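Local structure of beta-catenin homolog sys-1 (Caenorhabditis elegans, 3C2G) at residues Phe115-Cys120 against Phe166-Gly171; Thr172-Phe177 against Ile192-Ile197; Asp206-Asn211 against Thr222-Lys227; Ile226-Val231 against Asp265-Leu270. The protein acts as a transcription coregulator in the Wnt asymmetry pathway, binding the TCF factor POP-1 directly to activate or repress target genes. All blocks are in the same frame, centred on the assembly; numbering follows the deposited sequence.

Interaction 1 of 4, residues Phe115-Cys120 against Phe166-Gly171; sequences FRELIC and FEKLVG
Arg-116 lies flat against the ring of Phe-166, and this stack is the main feature of the contact. The guanidinium and ring planes are only 9° apart. Arg-116 CZ sits 4.0 Å from the Phe-166 ring centroid, over the face, as a cation-pi pair. The aliphatic part of the arginine joins in: Arg-116 CD makes a CH-pi contact 3.7 Å from the Phe-166 ring centroid. The extended chain of Arg-116 takes CG, CD and NE over the Phe-166 face in turn, with NE above the ring centre. Arg-116 NH1 also hydrogen-bonds to His-163 O, which together with the stack would restrain the guanidinium. An alanine here would lose the cover over this ring face and is likely to leave Phe-166 freer to turn and His-163 O without this donor.

The other face of the ring carries Leu-169 CB, from its own segment. The ring is thus held between the two residues.

A second charged pair lies beside the stack. Glu-117 OE2 and Lys-168 NZ form a salt bridge, but at 3.4 Å its hydrogen bond is weak.

Apolar and sulfur contacts fill the rest. Cys-120 CB lies 4.1 Å from Leu-169 CD1. Cys-120 SG rests 3.8 Å from Leu-169 CA and stands obliquely to the Phe-166 ring, as a sulfur-aromatic contact.

The two helical segments run nearly parallel, at 16°, with axes 9.9 Å apart. Side-by-side packing of near-parallel helices, distant in sequence, fits the stacked helices of the armadillo superhelix.

Interaction 2 of 4, residues Thr172-Phe177 against Ile192-Ile197; sequences TLSEYF and IIFRFI
Leu-173 and Phe-194 bury the most surface here, and they meet directly. Leu-173 sets its CD1 methyl over the centre of the Phe-194 ring. The methyl is 4.2 Å from the Phe-194 ring centroid and 9° off the normal, a CH-pi contact. Leu-173 CB touches the rim of the same ring, 3.6 Å from Phe-194 CE2. Leu-173 CD1 also meets Ile-193 CG2 at 3.6 Å, with the two side chains crossing at about a right angle. The CG of Leu-173 stands anti to its carbonyl carbon (chi1 -65°), which carries the isobutyl group out to both partners.

Two more side chains touch Phe-194. Ser-174 OG lies at the ring edge, 3.9 Å from Phe-194 CZ. That hydroxyl is hydrogen-bonded to Val-170 O. The Phe-177 ring is tilted by 21° to the Phe-194 ring and slid past it, with centroids 5.6 Å apart. The two rings barely overlap and touch at their CE2 atoms. Phe-208, on the following helix 202-210, packs edge-to-face with Phe-194. A serine in place of Phe-194 would probably open a gap beneath Leu-173 and leave the Phe-177 ring without this aromatic neighbour.

Ile-193 has the next largest area buried by the contact. It also packs on Phe-144 of helix 134-150, while Phe-177 reaches helix 224-239.

This is a largely apolar join between residues 172-177 and helix 189-198. It belongs to the continuous hydrophobic core that runs through stacked helices in an armadillo domain.

Interaction 3 of 4, residues Asp206-Asn211 against Thr222-Lys227; sequences DYFIWN and TGLIIK
The end of helix 202-210 meets the start of helix 224-239 through the backbone, with the CA atoms of Ile-209 and Gly-223 5.0 Å apart. Leu-224 N donates to Phe-208 O at 2.9 Å. The bond is fairly straight at the hydrogen (158°). A water makes the next link. It donates to Ile-209 O at 3.0 Å and accepts from Ile-225 N. Two carbonyls in the last turn of one helix are therefore served by two NH groups in the first turn of the next, one of them through the water. Gly-223, at the N-cap position, passes close to Phe-208 O and Ile-209 O. A CB there would clash with both oxygens.

Two side-chain pairs pack beside this link. Ile-209 CG2 meets Ile-225 CD1 at 3.6 Å, the two chains crossing at an angle. Phe-208 CB touches Leu-224 CD1 more loosely, at 4.1 Å.

At the more exposed end, Asn-211 ND2 donates to Thr-222 OG1 at 2.8 Å. The angle at the hydrogen is only 122°, so the bond is weak. Asn-211 has positive phi and leaves the helix. With chi1 at -159°, its amide is swung away from the backbone N and across to Thr-222.

The contact closes the loop between two consecutive helices of the armadillo domain, with Gly-223 as N-cap residue of the second.

Interaction 4 of 4, residues Ile226-Val231 against Asp265-Leu270; sequences IKLNAV and DLLGLL
Leu-228 reaches across to three leucines of the facing helix, and it buries the most surface of any residue here. Its CD1 methyl makes most of the contacts. Leu-228 CD1 lies 3.8 Å from Leu-266 CD2. Leu-228 CD1 is also 3.9 Å from Leu-270 CD1, one turn further along. Both of these side chains cross Leu-228 at about a right angle. Leu-267 CD2 lies against both Leu-228 CB and Leu-228 CD1, 3.9 Å from each. A chi1 of -70° turns the Leu-228 branch away from its own carbonyl carbon and sends CD1 in among the three.

The two helical segments run antiparallel, at 159°, with axes 10.9 Å apart. Adjacent antiparallel helices with an aliphatic interior are a regular element of the armadillo fold. Here they are helices 224-239 and 251-270.

Polar groups take little part. Asn-229 OD1 only approaches Leu-267 CD1, at 4.3 Å. Charged residues of both segments have partners elsewhere: Asp-265 forms a salt bridge with Arg-195, and Lys-227 NZ hydrogen-bonds to Asn-178 OD1. Beyond the pair, Phe-177 packs on Leu-228, and Ile-198 of helix 189-198 lies against Leu-266 and Leu-270.

How the interactions relate
From the N terminus, interaction 1 comes first and closes a mostly helical loop of 45 residues, joining helix 115-122 to helix 167-174. The same second helix then enters interaction 2, which closes a shorter loop to helix 189-198. Helix 202-210 follows, and interaction 3 closes the ten-residue loop to helix 224-239. Interaction 4 starts on that helix, shares Ile-226 and Lys-227 with interaction 3, and closes a largely helical loop to helix 251-270. None of the four loops encloses or crosses another. Across them, Val-170 CG1 touches Ile-197 CD1 and Phe-208 CZ, and Ile-209 CD1 packs against Leu-270 O. The contacts tie helices from 115-122 to 251-270 into one run of the armadillo stack.

Interaction 1 of 4, residues Phe115-Cys120 against Phe166-Gly171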
# COMPACT_ATOMS: atom_id res chain seq x y z
N PHE A 115 18.74 -22.56 -24.33
CA PHE A 115 17.30 -22.52 -24.52
C PHE A 115 16.69 -21.16 -24.12
O PHE A 115 15.90 -20.59 -24.86
CB PHE A 115 16.64 -23.66 -23.74
CG PHE A 115 15.15 -23.74 -23.91
CD1 PHE A 115 14.59 -24.35 -25.04
CD2 PHE A 115 14.29 -23.23 -22.93
CE1 PHE A 115 13.21 -24.44 -25.19
CE2 PHE A 115 12.92 -23.30 -23.07
CZ PHE A 115 12.37 -23.91 -24.21
N ARG A 116 17.08 -20.65 -22.95
CA ARG A 116 16.53 -19.40 -22.45
C ARG A 116 16.82 -18.21 -23.37
O ARG A 116 15.98 -17.34 -23.53
CB ARG A 116 17.00 -19.12 -21.01
CG ARG A 116 18.49 -18.83 -20.84
CD ARG A 116 18.78 -18.57 -19.38
NE ARG A 116 20.13 -18.05 -19.16
CZ ARG A 116 20.65 -17.77 -17.96
NH1 ARG A 116 19.94 -17.96 -16.85
NH2 ARG A 116 21.88 -17.31 -17.87
N GLU A 117 17.99 -18.22 -24.01
CA GLU A 117 18.38 -17.12 -24.90
C GLU A 117 17.67 -17.22 -26.24
O GLU A 117 17.24 -16.21 -26.80
CB GLU A 117 19.91 -17.04 -25.07
CG GLU A 117 20.65 -16.88 -23.73
CD GLU A 117 21.98 -16.13 -23.83
OE1 GLU A 117 22.77 -16.19 -22.85
OE2 GLU A 117 22.25 -15.47 -24.86
N LEU A 118 17.51 -18.43 -26.75
CA LEU A 118 16.71 -18.62 -27.95
C LEU A 118 15.27 -18.14 -27.70
O LEU A 118 14.71 -17.42 -28.54
CB LEU A 118 16.70 -20.09 -28.40
CG LEU A 118 18.00 -20.73 -28.90
CD1 LEU A 118 17.77 -22.21 -29.16
CD2 LEU A 118 18.55 -20.05 -30.15
N ILE A 119 14.69 -18.54 -26.57
CA ILE A 119 13.32 -18.18 -26.20
C ILE A 119 13.20 -16.67 -26.06
O ILE A 119 12.41 -16.03 -26.75
CB ILE A 119 12.87 -18.89 -24.89
CG1 ILE A 119 12.51 -20.36 -25.17
CG2 ILE A 119 11.70 -18.15 -24.23
CD1 ILE A 119 11.19 -20.58 -25.85
N CYS A 120 14.00 -16.11 -25.17
CA CYS A 120 13.99 -14.69 -24.93
C CYS A 120 14.22 -13.89 -26.22
O CYS A 120 13.70 -12.78 -26.37
CB CYS A 120 14.99 -14.35 -23.83
SG CYS A 120 15.96 -12.88 -24.15
N PHE A 166 18.88 -12.89 -16.20
CA PHE A 166 20.09 -12.67 -16.98
C PHE A 166 19.93 -11.42 -17.83
O PHE A 166 18.83 -11.11 -18.28
CB PHE A 166 20.48 -13.91 -17.82
CG PHE A 166 19.40 -14.39 -18.77
CD1 PHE A 166 19.56 -14.26 -20.14
CD2 PHE A 166 18.24 -15.01 -18.29
CE1 PHE A 166 18.57 -14.72 -21.02
CE2 PHE A 166 17.25 -15.47 -19.17
CZ PHE A 166 17.42 -15.32 -20.53
N GLU A 167 21.02 -10.69 -18.03
CA GLU A 167 20.98 -9.38 -18.67
C GLU A 167 20.14 -9.33 -19.96
O GLU A 167 19.31 -8.43 -20.12
CB GLU A 167 22.40 -8.85 -18.93
N LYS A 168 20.35 -10.29 -20.86
CA LYS A 168 19.68 -10.31 -22.17
C LYS A 168 18.16 -10.24 -22.05
O LYS A 168 17.51 -9.51 -22.80
CB LYS A 168 20.08 -11.55 -22.98
CG LYS A 168 19.62 -11.55 -24.44
CD LYS A 168 20.08 -12.83 -25.16
CE LYS A 168 19.98 -12.72 -26.69
NZ LYS A 168 21.04 -13.55 -27.38
N LEU A 169 17.60 -10.99 -21.10
CA LEU A 169 16.17 -10.97 -20.89
C LEU A 169 15.63 -9.65 -20.29
O LEU A 169 14.58 -9.17 -20.72
CB LEU A 169 15.73 -12.19 -20.06
CG LEU A 169 14.25 -12.30 -19.67
CD1 LEU A 169 13.30 -12.16 -20.85
CD2 LEU A 169 14.02 -13.62 -18.97
N VAL A 170 16.34 -9.07 -19.33
CA VAL A 170 15.84 -7.85 -18.70
C VAL A 170 15.98 -6.67 -19.66
O VAL A 170 15.08 -5.82 -19.76
CB VAL A 170 16.44 -7.58 -17.29
CG1 VAL A 170 15.94 -8.61 -16.30
CG2 VAL A 170 17.96 -7.56 -17.30
N GLY A 171 17.08 -6.67 -20.41
CA GLY A 171 17.26 -5.78 -21.56
C GLY A 171 16.10 -5.89 -22.54
O GLY A 171 15.45 -4.89 -22.87

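Interaction 2 of 4, residues Thr172-Phe177 against Ile192-Ile197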
# COMPACT_ATOMS: atom_id res chain seq x y z
N THR A 172 15.81 -7.11 -22.97
CA THR A 172 14.77 -7.32 -23.97
C THR A 172 13.42 -6.80 -23.48
O THR A 172 12.74 -6.10 -24.23
CB THR A 172 14.71 -8.81 -24.43
OG1 THR A 172 15.82 -9.08 -25.29
CG2 THR A 172 13.41 -9.12 -25.19
N LEU A 173 13.05 -7.12 -22.24
CA LEU A 173 11.77 -6.68 -21.69
C LEU A 173 11.70 -5.16 -21.57
O LEU A 173 10.65 -4.56 -21.83
CB LEU A 173 11.50 -7.32 -20.31
CG LEU A 173 11.30 -8.83 -20.15
CD1 LEU A 173 11.30 -9.17 -18.67
CD2 LEU A 173 10.02 -9.37 -20.82
N SER A 174 12.83 -4.55 -21.18
CA SER A 174 12.90 -3.11 -20.96
C SER A 174 12.73 -2.32 -22.23
O SER A 174 12.28 -1.18 -22.19
CB SER A 174 14.22 -2.71 -20.31
OG SER A 174 14.27 -3.18 -18.98
N GLU A 175 13.12 -2.91 -23.36
CA GLU A 175 13.04 -2.21 -24.63
C GLU A 175 11.58 -1.86 -24.95
O GLU A 175 11.30 -0.90 -25.66
CB GLU A 175 13.71 -3.01 -25.76
CG GLU A 175 13.99 -2.18 -27.03
CD GLU A 175 14.73 -2.94 -28.14
OE1 GLU A 175 15.48 -3.91 -27.83
OE2 GLU A 175 14.58 -2.56 -29.33
N TYR A 176 10.64 -2.61 -24.39
CA TYR A 176 9.23 -2.30 -24.56
C TYR A 176 8.80 -1.05 -23.78
O TYR A 176 7.73 -0.51 -24.03
CB TYR A 176 8.34 -3.47 -24.14
CG TYR A 176 8.31 -4.63 -25.10
CD1 TYR A 176 7.25 -4.79 -25.99
CD2 TYR A 176 9.30 -5.62 -25.08
CE1 TYR A 176 7.18 -5.88 -26.84
CE2 TYR A 176 9.26 -6.69 -25.93
CZ TYR A 176 8.19 -6.82 -26.81
OH TYR A 176 8.13 -7.91 -27.67
N PHE A 177 9.64 -0.60 -22.86
CA PHE A 177 9.33 0.60 -22.10
C PHE A 177 10.07 1.83 -22.61
O PHE A 177 10.07 2.88 -21.96
CB PHE A 177 9.58 0.37 -20.61
CG PHE A 177 8.66 -0.65 -19.99
CD1 PHE A 177 7.36 -0.83 -20.46
CD2 PHE A 177 9.08 -1.41 -18.90
CE1 PHE A 177 6.51 -1.77 -19.89
CE2 PHE A 177 8.23 -2.35 -18.32
CZ PHE A 177 6.94 -2.52 -18.82
N ILE A 192 3.61 -9.33 -16.07
CA ILE A 192 3.63 -10.59 -15.31
C ILE A 192 5.06 -11.05 -15.02
O ILE A 192 5.37 -11.39 -13.89
CB ILE A 192 2.84 -11.69 -16.05
CG1 ILE A 192 1.38 -11.26 -16.27
CG2 ILE A 192 2.91 -13.01 -15.29
CD1 ILE A 192 0.61 -10.89 -14.98
N ILE A 193 5.92 -10.99 -16.03
CA ILE A 193 7.31 -11.42 -15.92
C ILE A 193 8.14 -10.50 -15.01
O ILE A 193 8.86 -10.98 -14.14
CB ILE A 193 7.98 -11.55 -17.31
CG1 ILE A 193 7.24 -12.60 -18.15
CG2 ILE A 193 9.44 -11.90 -17.18
CD1 ILE A 193 7.37 -12.41 -19.63
N PHE A 194 8.05 -9.19 -15.22
CA PHE A 194 8.67 -8.22 -14.31
C PHE A 194 8.22 -8.44 -12.87
O PHE A 194 9.03 -8.55 -11.97
CB PHE A 194 8.37 -6.78 -14.73
CG PHE A 194 9.41 -6.20 -15.65
CD1 PHE A 194 10.74 -6.12 -15.24
CD2 PHE A 194 9.06 -5.74 -16.90
CE1 PHE A 194 11.72 -5.60 -16.08
CE2 PHE A 194 10.03 -5.20 -17.75
CZ PHE A 194 11.37 -5.14 -17.34
N ARG A 195 6.92 -8.57 -12.66
CA ARG A 195 6.41 -8.82 -11.33
C ARG A 195 7.08 -10.06 -10.74
O ARG A 195 7.47 -10.06 -9.58
CB ARG A 195 4.90 -8.99 -11.36
CG ARG A 195 4.27 -9.23 -10.00
CD ARG A 195 2.76 -9.39 -10.11
NE ARG A 195 2.14 -9.51 -8.79
CZ ARG A 195 1.68 -8.49 -8.08
NH1 ARG A 195 1.77 -7.25 -8.54
NH2 ARG A 195 1.13 -8.71 -6.89
N PHE A 196 7.22 -11.09 -11.57
CA PHE A 196 7.69 -12.39 -11.13
C PHE A 196 9.17 -12.41 -10.74
O PHE A 196 9.52 -13.00 -9.73
CB PHE A 196 7.37 -13.43 -12.23
CG PHE A 196 7.85 -14.82 -11.92
CD1 PHE A 196 7.18 -15.61 -10.98
CD2 PHE A 196 8.95 -15.35 -12.59
CE1 PHE A 196 7.62 -16.90 -10.69
CE2 PHE A 196 9.39 -16.65 -12.31
CZ PHE A 196 8.72 -17.43 -11.36
N ILE A 197 10.02 -11.77 -11.53
CA ILE A 197 11.45 -11.79 -11.25
C ILE A 197 11.84 -10.80 -10.15
O ILE A 197 12.87 -10.95 -9.49
CB ILE A 197 12.33 -11.53 -12.52
CG1 ILE A 197 12.09 -10.13 -13.08
CG2 ILE A 197 12.09 -12.60 -13.59
CD1 ILE A 197 13.01 -9.77 -14.22

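Interaction 3 of 4, residues Asp206-Asn211 against Thr222-Lys227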
# COMPACT_ATOMS: atom_id res chain seq x y z
N ASP A 206 16.33 -2.33 -6.93
CA ASP A 206 17.35 -1.29 -6.96
C ASP A 206 18.18 -1.30 -8.24
O ASP A 206 18.70 -0.27 -8.64
CB ASP A 206 18.28 -1.40 -5.76
CG ASP A 206 17.66 -0.85 -4.49
OD1 ASP A 206 16.62 -0.16 -4.58
OD2 ASP A 206 18.21 -1.11 -3.41
N TYR A 207 18.32 -2.46 -8.86
CA TYR A 207 19.02 -2.49 -10.13
C TYR A 207 18.16 -1.82 -11.20
O TYR A 207 18.65 -1.03 -12.00
CB TYR A 207 19.47 -3.90 -10.55
CG TYR A 207 20.12 -3.89 -11.92
CD1 TYR A 207 21.33 -3.22 -12.13
CD2 TYR A 207 19.50 -4.50 -13.02
CE1 TYR A 207 21.92 -3.18 -13.39
CE2 TYR A 207 20.09 -4.47 -14.29
CZ TYR A 207 21.30 -3.81 -14.46
OH TYR A 207 21.90 -3.76 -15.71
N PHE A 208 16.86 -2.14 -11.19
CA PHE A 208 15.92 -1.55 -12.15
C PHE A 208 15.74 -0.05 -11.98
O PHE A 208 15.66 0.67 -12.97
CB PHE A 208 14.57 -2.26 -12.09
CG PHE A 208 14.59 -3.66 -12.63
CD1 PHE A 208 15.36 -3.98 -13.74
CD2 PHE A 208 13.81 -4.65 -12.05
CE1 PHE A 208 15.37 -5.27 -14.24
CE2 PHE A 208 13.81 -5.95 -12.54
CZ PHE A 208 14.59 -6.26 -13.64
N ILE A 209 15.67 0.41 -10.74
CA ILE A 209 15.52 1.83 -10.44
C ILE A 209 16.82 2.59 -10.72
O ILE A 209 16.86 3.47 -11.59
CB ILE A 209 15.12 2.05 -8.97
CG1 ILE A 209 13.72 1.52 -8.71
CG2 ILE A 209 15.19 3.52 -8.61
CD1 ILE A 209 13.46 1.23 -7.26
N TRP A 210 17.87 2.23 -10.00
CA TRP A 210 19.06 3.05 -9.93
C TRP A 210 20.12 2.71 -10.97
O TRP A 210 20.98 3.53 -11.26
CB TRP A 210 19.64 3.00 -8.52
CG TRP A 210 18.69 3.52 -7.50
CD1 TRP A 210 18.02 2.80 -6.55
CD2 TRP A 210 18.27 4.88 -7.33
NE1 TRP A 210 17.23 3.62 -5.79
CE2 TRP A 210 17.35 4.90 -6.26
CE3 TRP A 210 18.58 6.08 -7.98
CZ2 TRP A 210 16.75 6.09 -5.81
CZ3 TRP A 210 17.97 7.26 -7.54
CH2 TRP A 210 17.07 7.25 -6.47
N ASN A 211 20.07 1.50 -11.53
CA ASN A 211 21.05 1.07 -12.52
C ASN A 211 22.48 1.34 -12.02
O ASN A 211 23.33 1.84 -12.77
CB ASN A 211 20.78 1.76 -13.87
CG ASN A 211 21.39 1.03 -15.06
OD1 ASN A 211 22.39 0.31 -14.94
ND2 ASN A 211 20.79 1.22 -16.23
N THR A 222 17.84 5.41 -18.01
CA THR A 222 17.93 4.00 -18.39
C THR A 222 17.12 3.10 -17.45
O THR A 222 16.87 1.93 -17.75
CB THR A 222 19.40 3.49 -18.42
OG1 THR A 222 20.04 3.78 -17.17
CG2 THR A 222 20.18 4.13 -19.57
N GLY A 223 16.72 3.66 -16.32
CA GLY A 223 16.00 2.89 -15.32
C GLY A 223 14.49 3.01 -15.42
O GLY A 223 13.96 3.80 -16.22
N LEU A 224 13.81 2.24 -14.59
CA LEU A 224 12.37 2.07 -14.72
C LEU A 224 11.50 3.22 -14.24
O LEU A 224 10.36 3.34 -14.66
CB LEU A 224 11.92 0.76 -14.07
CG LEU A 224 12.22 -0.49 -14.88
CD1 LEU A 224 11.31 -1.59 -14.40
CD2 LEU A 224 12.02 -0.26 -16.36
N ILE A 225 12.02 4.07 -13.37
CA ILE A 225 11.21 5.16 -12.90
C ILE A 225 10.91 6.10 -14.06
O ILE A 225 9.75 6.45 -14.31
CB ILE A 225 11.82 5.88 -11.67
CG1 ILE A 225 11.79 4.94 -10.46
CG2 ILE A 225 11.07 7.15 -11.37
CD1 ILE A 225 12.24 5.57 -9.16
N ILE A 226 11.94 6.50 -14.80
CA ILE A 226 11.75 7.41 -15.93
C ILE A 226 10.92 6.73 -17.04
O ILE A 226 10.04 7.36 -17.66
CB ILE A 226 13.11 7.92 -16.47
CG1 ILE A 226 13.86 8.70 -15.37
CG2 ILE A 226 12.95 8.77 -17.73
CD1 ILE A 226 13.17 10.00 -14.91
N LYS A 227 11.19 5.45 -17.26
CA LYS A 227 10.55 4.70 -18.33
C LYS A 227 9.08 4.45 -18.03
O LYS A 227 8.21 4.74 -18.87
CB LYS A 227 11.26 3.39 -18.58
CG LYS A 227 12.57 3.51 -19.33
CD LYS A 227 13.00 2.10 -19.75
CE LYS A 227 14.46 2.01 -20.11
NZ LYS A 227 14.66 0.82 -20.98
O HOH W 1 14.90 5.15 -13.17

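Interaction 4 of 4, residues Ile226-Val231 against Asp265-Leu270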
# COMPACT_ATOMS: atom_id res chain seq x y z
N ILE A 226 11.94 6.50 -14.80
CA ILE A 226 11.75 7.41 -15.93
C ILE A 226 10.92 6.73 -17.04
O ILE A 226 10.04 7.36 -17.66
CB ILE A 226 13.11 7.92 -16.47
CG1 ILE A 226 13.86 8.70 -15.37
CG2 ILE A 226 12.95 8.77 -17.73
CD1 ILE A 226 13.17 10.00 -14.91
N LYS A 227 11.19 5.45 -17.26
CA LYS A 227 10.55 4.70 -18.33
C LYS A 227 9.08 4.45 -18.03
O LYS A 227 8.21 4.74 -18.87
CB LYS A 227 11.26 3.39 -18.58
CG LYS A 227 12.57 3.51 -19.33
CD LYS A 227 13.00 2.10 -19.75
CE LYS A 227 14.46 2.01 -20.11
NZ LYS A 227 14.66 0.82 -20.98
N LEU A 228 8.79 3.95 -16.83
CA LEU A 228 7.42 3.69 -16.46
C LEU A 228 6.56 4.96 -16.44
O LEU A 228 5.40 4.92 -16.84
CB LEU A 228 7.35 2.90 -15.15
CG LEU A 228 7.84 1.45 -15.33
CD1 LEU A 228 7.81 0.68 -14.01
CD2 LEU A 228 7.03 0.70 -16.42
N ASN A 229 7.16 6.08 -16.01
CA ASN A 229 6.48 7.37 -16.06
C ASN A 229 6.11 7.80 -17.47
O ASN A 229 5.03 8.31 -17.68
CB ASN A 229 7.30 8.49 -15.39
CG ASN A 229 7.18 8.47 -13.86
OD1 ASN A 229 6.35 7.76 -13.29
ND2 ASN A 229 8.03 9.25 -13.20
N ALA A 230 7.02 7.61 -18.42
CA ALA A 230 6.74 8.05 -19.79
C ALA A 230 5.69 7.15 -20.45
O ALA A 230 4.92 7.61 -21.29
CB ALA A 230 8.01 8.12 -20.60
N VAL A 231 5.63 5.90 -20.02
CA VAL A 231 4.62 4.95 -20.48
C VAL A 231 3.23 5.30 -19.94
O VAL A 231 2.25 5.29 -20.69
CB VAL A 231 5.03 3.47 -20.12
CG1 VAL A 231 3.89 2.51 -20.38
CG2 VAL A 231 6.28 3.05 -20.89
N ASP A 265 0.76 -0.63 -10.68
CA ASP A 265 1.06 -1.82 -9.88
C ASP A 265 2.56 -2.13 -9.83
O ASP A 265 3.09 -2.42 -8.77
CB ASP A 265 0.28 -3.03 -10.41
CG ASP A 265 0.49 -4.29 -9.57
OD1 ASP A 265 0.22 -4.27 -8.35
OD2 ASP A 265 0.95 -5.31 -10.14
N LEU A 266 3.24 -2.04 -10.97
CA LEU A 266 4.68 -2.32 -11.03
C LEU A 266 5.51 -1.27 -10.24
O LEU A 266 6.35 -1.64 -9.40
CB LEU A 266 5.16 -2.47 -12.48
CG LEU A 266 6.61 -2.86 -12.72
CD1 LEU A 266 7.03 -4.12 -11.94
CD2 LEU A 266 6.90 -3.03 -14.22
N LEU A 267 5.25 0.01 -10.47
CA LEU A 267 5.84 1.08 -9.64
C LEU A 267 5.61 0.87 -8.14
O LEU A 267 6.52 1.05 -7.34
CB LEU A 267 5.31 2.44 -10.06
CG LEU A 267 5.85 2.90 -11.40
CD1 LEU A 267 4.94 3.95 -11.95
CD2 LEU A 267 7.29 3.36 -11.25
N GLY A 268 4.40 0.47 -7.76
CA GLY A 268 4.14 0.07 -6.39
C GLY A 268 5.13 -0.97 -5.87
O GLY A 268 5.63 -0.86 -4.76
N LEU A 269 5.43 -1.99 -6.68
CA LEU A 269 6.37 -3.01 -6.25
C LEU A 269 7.80 -2.53 -6.22
O LEU A 269 8.57 -2.96 -5.36
CB LEU A 269 6.24 -4.27 -7.09
CG LEU A 269 5.69 -5.39 -6.21
CD1 LEU A 269 4.43 -6.05 -6.82
CD2 LEU A 269 6.80 -6.40 -5.87
N LEU A 270 8.17 -1.65 -7.14
CA LEU A 270 9.55 -1.21 -7.22
C LEU A 270 9.92 -0.28 -6.07
O LEU A 270 11.03 -0.35 -5.55
CB LEU A 270 9.80 -0.50 -8.54
CG LEU A 270 10.02 -1.38 -9.76
CD1 LEU A 270 9.90 -0.52 -11.00
CD2 LEU A 270 11.39 -2.07 -9.68